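Side-chain contacts in alpha-galactosidase (Lactobacillus brevis, PDB 3MI6), which probably hydrolyses terminal, non-reducing alpha-D-galactose residues of alpha-D-galactosides such as galactose oligosaccharides, galactomannans and galactolipids: residues Ile361-Leu366 / Leu473-Trp478; Gly372-Asp375 / Ser380-Asp383. All coordinates share one frame; numbering follows the deposited sequence.

Overall arrangement
Both contacts belong to the (beta/alpha)8 barrel of this family 36 glycosidase. After the N-terminal beta domain and the first barrel strand, 333-335, the chain forms strand 363-366, the second, then enters the loop leading to helix 394-404. There, in contact 2, residues 372-375 and 380-383 close a short excursion with four residues between them. The chain runs on through strand 408-413 and helix 454-471 before strand 475-478 meets the second strand in contact 1. Contact 2 is nested within the longer loop closed by contact 1. They lie about 20 Å apart, centre to centre, and do not touch; contact 1 joins side chains across the barrel interior, whereas contact 2 shapes a loop outside the strands.

Contact 1: residues Ile361-Leu366 / Leu473-Trp478; sequences IEMFVL and LDYIKW
Met363, built as selenomethionine, meets Tyr475 in a Met-aromatic contact. Its SE stands over one face of the ring, 4.0 Å from the Tyr475 ring centroid and 26° off the ring normal, displaced toward the rim at CG. The long, flexible side chain suits this reach: it runs extended from the backbone and bends only at its last torsion (chi3 -75°). That bend carries Met363 CE to 3.6 Å from Tyr475 CB, and the same methyl grazes Asp474 CB.

The remaining contact is apolar. Val365 presents both branches to the far part of the ring, CG1 and CG2 each 3.6 Å from Tyr475 CE1, with CG2 arriving obliquely. A compact, branched residue suffices where the backbones are nearer, 8.0 Å between Val365 CA and Tyr475 CA, while Met363 spans the wider gap two residues earlier.

Polar groups turn to other partners. Asp474 OD2 accepts the backbone N-H of Phe409. Tyrosine suits position 475 because its broad, flat ring offers a face to the selenium and still reaches Val365, while its OH bonds weakly to Glu525.

Strands 363-366 and 475-478 are second and fourth in the parallel barrel, with 408-413 between them, so these side chains meet across its interior. Tyr475 also touches Leu333 of the first strand. Lys477, predicted to bind substrate, forms a salt bridge with Asp367, while Phe364 packs outward on helix 346-358.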
loop_
_atom_site.group_PDB
_atom_site.type_symbol
_atom_site.label_atom_id
_atom_site.label_comp_id
_atom_site.label_asym_id
_atom_site.label_seq_id
_atom_site.Cartn_x
_atom_site.Cartn_y
_atom_site.Cartn_z
ATOM N N ILE D 361 -22.753 44.527 -4.849
ATOM C CA ILE D 361 -21.672 44.318 -3.889
ATOM C C ILE D 361 -21.872 45.222 -2.670
ATOM O O ILE D 361 -22.429 46.308 -2.790
ATOM C CB ILE D 361 -20.292 44.486 -4.564
ATOM C CG1 ILE D 361 -20.052 43.302 -5.507
ATOM C CG2 ILE D 361 -19.178 44.565 -3.539
ATOM C CD1 ILE D 361 -18.813 43.415 -6.328
ATOM N N GLU D 362 -21.452 44.760 -1.498
ATOM C CA GLU D 362 -21.855 45.387 -0.244
ATOM C C GLU D 362 -20.781 46.174 0.490
ATOM O O GLU D 362 -21.082 46.880 1.453
ATOM C CB GLU D 362 -22.417 44.335 0.697
ATOM C CG GLU D 362 -23.830 43.975 0.367
ATOM C CD GLU D 362 -24.265 42.690 1.024
ATOM O OE1 GLU D 362 -23.370 41.920 1.439
ATOM O OE2 GLU D 362 -25.496 42.454 1.117
HETATM N N MSE D 363 -19.536 46.057 0.044
HETATM C CA MSE D 363 -18.417 46.661 0.759
HETATM C C MSE D 363 -17.218 46.818 -0.150
HETATM O O MSE D 363 -16.908 45.926 -0.939
HETATM C CB MSE D 363 -18.028 45.825 1.983
HETATM C CG MSE D 363 -16.722 46.252 2.616
HETATM SE SE MSE D 363 -16.091 45.034 4.006
HETATM C CE MSE D 363 -17.320 45.501 5.443
ATOM N N PHE D 364 -16.542 47.958 -0.043
ATOM C CA PHE D 364 -15.325 48.184 -0.802
ATOM C C PHE D 364 -14.157 48.199 0.163
ATOM O O PHE D 364 -14.257 48.783 1.230
ATOM C CB PHE D 364 -15.395 49.494 -1.587
ATOM C CG PHE D 364 -14.165 49.768 -2.384
ATOM C CD1 PHE D 364 -13.012 50.219 -1.765
ATOM C CD2 PHE D 364 -14.146 49.553 -3.734
ATOM C CE1 PHE D 364 -11.869 50.451 -2.486
ATOM C CE2 PHE D 364 -13.004 49.788 -4.456
ATOM C CZ PHE D 364 -11.863 50.236 -3.831
ATOM N N VAL D 365 -13.067 47.534 -0.215
ATOM C CA VAL D 365 -11.857 47.448 0.607
ATOM C C VAL D 365 -10.610 47.980 -0.101
ATOM O O VAL D 365 -10.038 47.298 -0.949
ATOM C CB VAL D 365 -11.537 46.002 1.026
ATOM C CG1 VAL D 365 -10.380 46.006 1.976
ATOM C CG2 VAL D 365 -12.742 45.331 1.653
ATOM N N LEU D 366 -10.183 49.187 0.261
ATOM C CA LEU D 366 -8.963 49.750 -0.282
ATOM C C LEU D 366 -7.751 48.970 0.254
ATOM O O LEU D 366 -7.593 48.826 1.474
ATOM C CB LEU D 366 -8.885 51.212 0.119
ATOM C CG LEU D 366 -7.636 52.003 -0.234
ATOM C CD1 LEU D 366 -7.471 52.062 -1.721
ATOM C CD2 LEU D 366 -7.735 53.402 0.360
ATOM N N LEU D 473 -14.313 53.336 9.694
ATOM C CA LEU D 473 -14.075 52.040 9.102
ATOM C C LEU D 473 -15.065 50.973 9.556
ATOM O O LEU D 473 -15.457 50.912 10.715
ATOM C CB LEU D 473 -12.656 51.602 9.420
ATOM C CG LEU D 473 -11.591 52.530 8.854
ATOM C CD1 LEU D 473 -10.223 52.017 9.246
ATOM C CD2 LEU D 473 -11.720 52.646 7.348
ATOM N N ASP D 474 -15.466 50.123 8.631
ATOM C CA ASP D 474 -16.346 49.032 8.976
ATOM C C ASP D 474 -15.534 47.764 9.116
ATOM O O ASP D 474 -16.015 46.767 9.662
ATOM C CB ASP D 474 -17.397 48.847 7.892
ATOM C CG ASP D 474 -18.362 49.990 7.834
ATOM O OD1 ASP D 474 -19.191 50.098 8.765
ATOM O OD2 ASP D 474 -18.283 50.776 6.865
ATOM N N TYR D 475 -14.291 47.823 8.648
ATOM C CA TYR D 475 -13.523 46.618 8.350
ATOM C C TYR D 475 -12.063 46.970 8.128
ATOM O O TYR D 475 -11.746 48.012 7.564
ATOM C CB TYR D 475 -14.118 45.981 7.091
ATOM C CG TYR D 475 -13.341 44.880 6.396
ATOM C CD1 TYR D 475 -12.312 45.171 5.526
ATOM C CD2 TYR D 475 -13.711 43.548 6.537
ATOM C CE1 TYR D 475 -11.632 44.163 4.856
ATOM C CE2 TYR D 475 -13.040 42.532 5.870
ATOM C CZ TYR D 475 -12.001 42.843 5.028
ATOM O OH TYR D 475 -11.327 41.831 4.364
ATOM N N ILE D 476 -11.181 46.093 8.581
ATOM C CA ILE D 476 -9.750 46.263 8.398
ATOM C C ILE D 476 -9.120 44.929 7.966
ATOM O O ILE D 476 -9.349 43.881 8.566
ATOM C CB ILE D 476 -9.082 46.834 9.686
ATOM C CG1 ILE D 476 -9.183 48.363 9.706
ATOM C CG2 ILE D 476 -7.638 46.428 9.784
ATOM C CD1 ILE D 476 -8.780 48.985 11.011
ATOM N N LYS D 477 -8.367 44.966 6.880
ATOM C CA LYS D 477 -7.550 43.834 6.504
ATOM C C LYS D 477 -6.192 44.063 7.158
ATOM O O LYS D 477 -5.487 45.018 6.844
ATOM C CB LYS D 477 -7.434 43.739 4.979
ATOM C CG LYS D 477 -6.863 42.424 4.443
ATOM C CD LYS D 477 -6.826 42.475 2.908
ATOM C CE LYS D 477 -6.083 41.299 2.281
ATOM N NZ LYS D 477 -5.975 41.396 0.779
ATOM N N TRP D 478 -5.852 43.188 8.091
ATOM C CA TRP D 478 -4.612 43.287 8.850
ATOM C C TRP D 478 -3.637 42.210 8.370
ATOM O O TRP D 478 -3.721 41.037 8.755
ATOM C CB TRP D 478 -4.931 43.143 10.340
ATOM C CG TRP D 478 -3.766 43.032 11.278
ATOM C CD1 TRP D 478 -2.517 42.576 10.994
ATOM C CD2 TRP D 478 -3.767 43.350 12.674
ATOM N NE1 TRP D 478 -1.731 42.595 12.124
ATOM C CE2 TRP D 478 -2.476 43.062 13.171
ATOM C CE3 TRP D 478 -4.736 43.847 13.555
ATOM C CZ2 TRP D 478 -2.126 43.257 14.503
ATOM C CZ3 TRP D 478 -4.388 44.037 14.884
ATOM C CH2 TRP D 478 -3.093 43.745 15.345
#

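Contact 2: residues Gly372-Asp375 / Ser380-Asp383; sequences GHRD and SLGD
Gly372 and Ser380 bring the two loop segments together, their CA atoms 5.0 Å apart, with an inverse gamma turn centred on Arg374 on one side and, on the other, a beta turn closed by the bond from Asp383 N to Ser380 O, with Gly382 where a side chain would be jammed against the preceding carbonyl. Gly372 suits its place twice over: its phi is positive (49°), and the side of its CA that faces Ser380 and Asp383 carries just a hydrogen, which lets Asp383 CB settle 4.1 Å from Gly372 CA.

Ser380 supplies the polar link. Its OG accepts the N-H of His373, with Ser380 OG 2.7 Å from His373 N and an angle of 154° at the hydrogen. A short hydroxyl side chain can reach this backbone group directly. The same oxygen lies over the centre of one face of the His373 imidazole, 3.2 Å above its plane; chi1 of 39° turns the His373 ring over its own backbone, between N and the carbonyl carbon, where its face meets the hydroxyl.

Arg374 covers the other flank. Its aliphatic part passes Ser380, with Arg374 CG 3.7 Å from Ser380 CB, then bends twice to lay one face of the guanidinium against Leu381. There Leu381 CD1 sits off centre toward the rim, 3.3 Å from Arg374 NH1. An arginine can offer this flat surface to a methyl while NE and NH2 remain hydrogen-bonded to other groups; NH2 forms a salt bridge with Asp368, a predicted substrate-binding residue.

Both segments belong to the loop between strand 363-366 and helix 394-404. Backbone hydrogen bonds between Ser380 and Asp421 and between Leu381 and Ser419, with Asp383 OD2 accepting the N-H of Asp423, tie it to the chain just beyond strand 417-418.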
loop_
_atom_site.group_PDB
_atom_site.type_symbol
_atom_site.label_atom_id
_atom_site.label_comp_id
_atom_site.label_asym_id
_atom_site.label_seq_id
_atom_site.Cartn_x
_atom_site.Cartn_y
_atom_site.Cartn_z
ATOM N N GLY D 372 1.581 56.887 3.265
ATOM C CA GLY D 372 2.932 57.359 2.994
ATOM C C GLY D 372 3.242 57.701 1.546
ATOM O O GLY D 372 2.763 58.695 1.015
ATOM N N HIS D 373 4.076 56.892 0.909
ATOM C CA HIS D 373 4.305 57.013 -0.526
ATOM C C HIS D 373 4.360 55.638 -1.210
ATOM O O HIS D 373 5.157 55.411 -2.122
ATOM C CB HIS D 373 5.535 57.891 -0.850
ATOM C CG HIS D 373 6.707 57.704 0.073
ATOM N ND1 HIS D 373 6.677 58.056 1.408
ATOM C CD2 HIS D 373 7.962 57.247 -0.163
ATOM C CE1 HIS D 373 7.849 57.793 1.961
ATOM N NE2 HIS D 373 8.648 57.307 1.028
ATOM N N ARG D 374 3.486 54.733 -0.768
ATOM C CA ARG D 374 3.452 53.365 -1.277
ATOM C C ARG D 374 3.124 53.281 -2.757
ATOM O O ARG D 374 1.979 53.059 -3.128
ATOM C CB ARG D 374 2.439 52.519 -0.504
ATOM C CG ARG D 374 2.889 52.105 0.871
ATOM C CD ARG D 374 3.977 51.032 0.824
ATOM N NE ARG D 374 3.472 49.676 0.648
ATOM C CZ ARG D 374 4.155 48.572 0.950
ATOM N NH1 ARG D 374 5.380 48.649 1.456
ATOM N NH2 ARG D 374 3.609 47.380 0.757
ATOM N N ASP D 375 4.130 53.443 -3.604
ATOM C CA ASP D 375 3.942 53.270 -5.033
ATOM C C ASP D 375 4.669 52.005 -5.426
ATOM O O ASP D 375 4.574 51.519 -6.560
ATOM C CB ASP D 375 4.481 54.483 -5.775
ATOM C CG ASP D 375 3.722 55.745 -5.423
ATOM O OD1 ASP D 375 2.475 55.736 -5.564
ATOM O OD2 ASP D 375 4.358 56.734 -4.989
ATOM N N SER D 380 7.598 53.289 2.990
ATOM C CA SER D 380 6.418 53.831 3.697
ATOM C C SER D 380 5.702 52.878 4.634
ATOM O O SER D 380 4.751 53.264 5.308
ATOM C CB SER D 380 5.282 54.217 2.736
ATOM O OG SER D 380 5.750 54.944 1.618
ATOM N N LEU D 381 6.142 51.627 4.663
ATOM C CA LEU D 381 5.641 50.684 5.648
ATOM C C LEU D 381 5.951 51.177 7.047
ATOM O O LEU D 381 7.057 51.030 7.524
ATOM C CB LEU D 381 6.241 49.298 5.421
ATOM C CG LEU D 381 5.220 48.165 5.258
ATOM C CD1 LEU D 381 4.013 48.597 4.430
ATOM C CD2 LEU D 381 5.876 46.947 4.645
ATOM N N GLY D 382 4.959 51.768 7.697
ATOM C CA GLY D 382 5.113 52.301 9.038
ATOM C C GLY D 382 4.453 53.664 9.138
ATOM O O GLY D 382 4.232 54.184 10.225
ATOM N N ASP D 383 4.135 54.237 7.983
ATOM C CA ASP D 383 3.543 55.565 7.903
ATOM C C ASP D 383 2.036 55.492 7.689
ATOM O O ASP D 383 1.527 55.796 6.608
ATOM C CB ASP D 383 4.183 56.353 6.764
ATOM C CG ASP D 383 5.626 56.693 7.035
ATOM O OD1 ASP D 383 6.042 56.615 8.209
ATOM O OD2 ASP D 383 6.336 57.045 6.070
#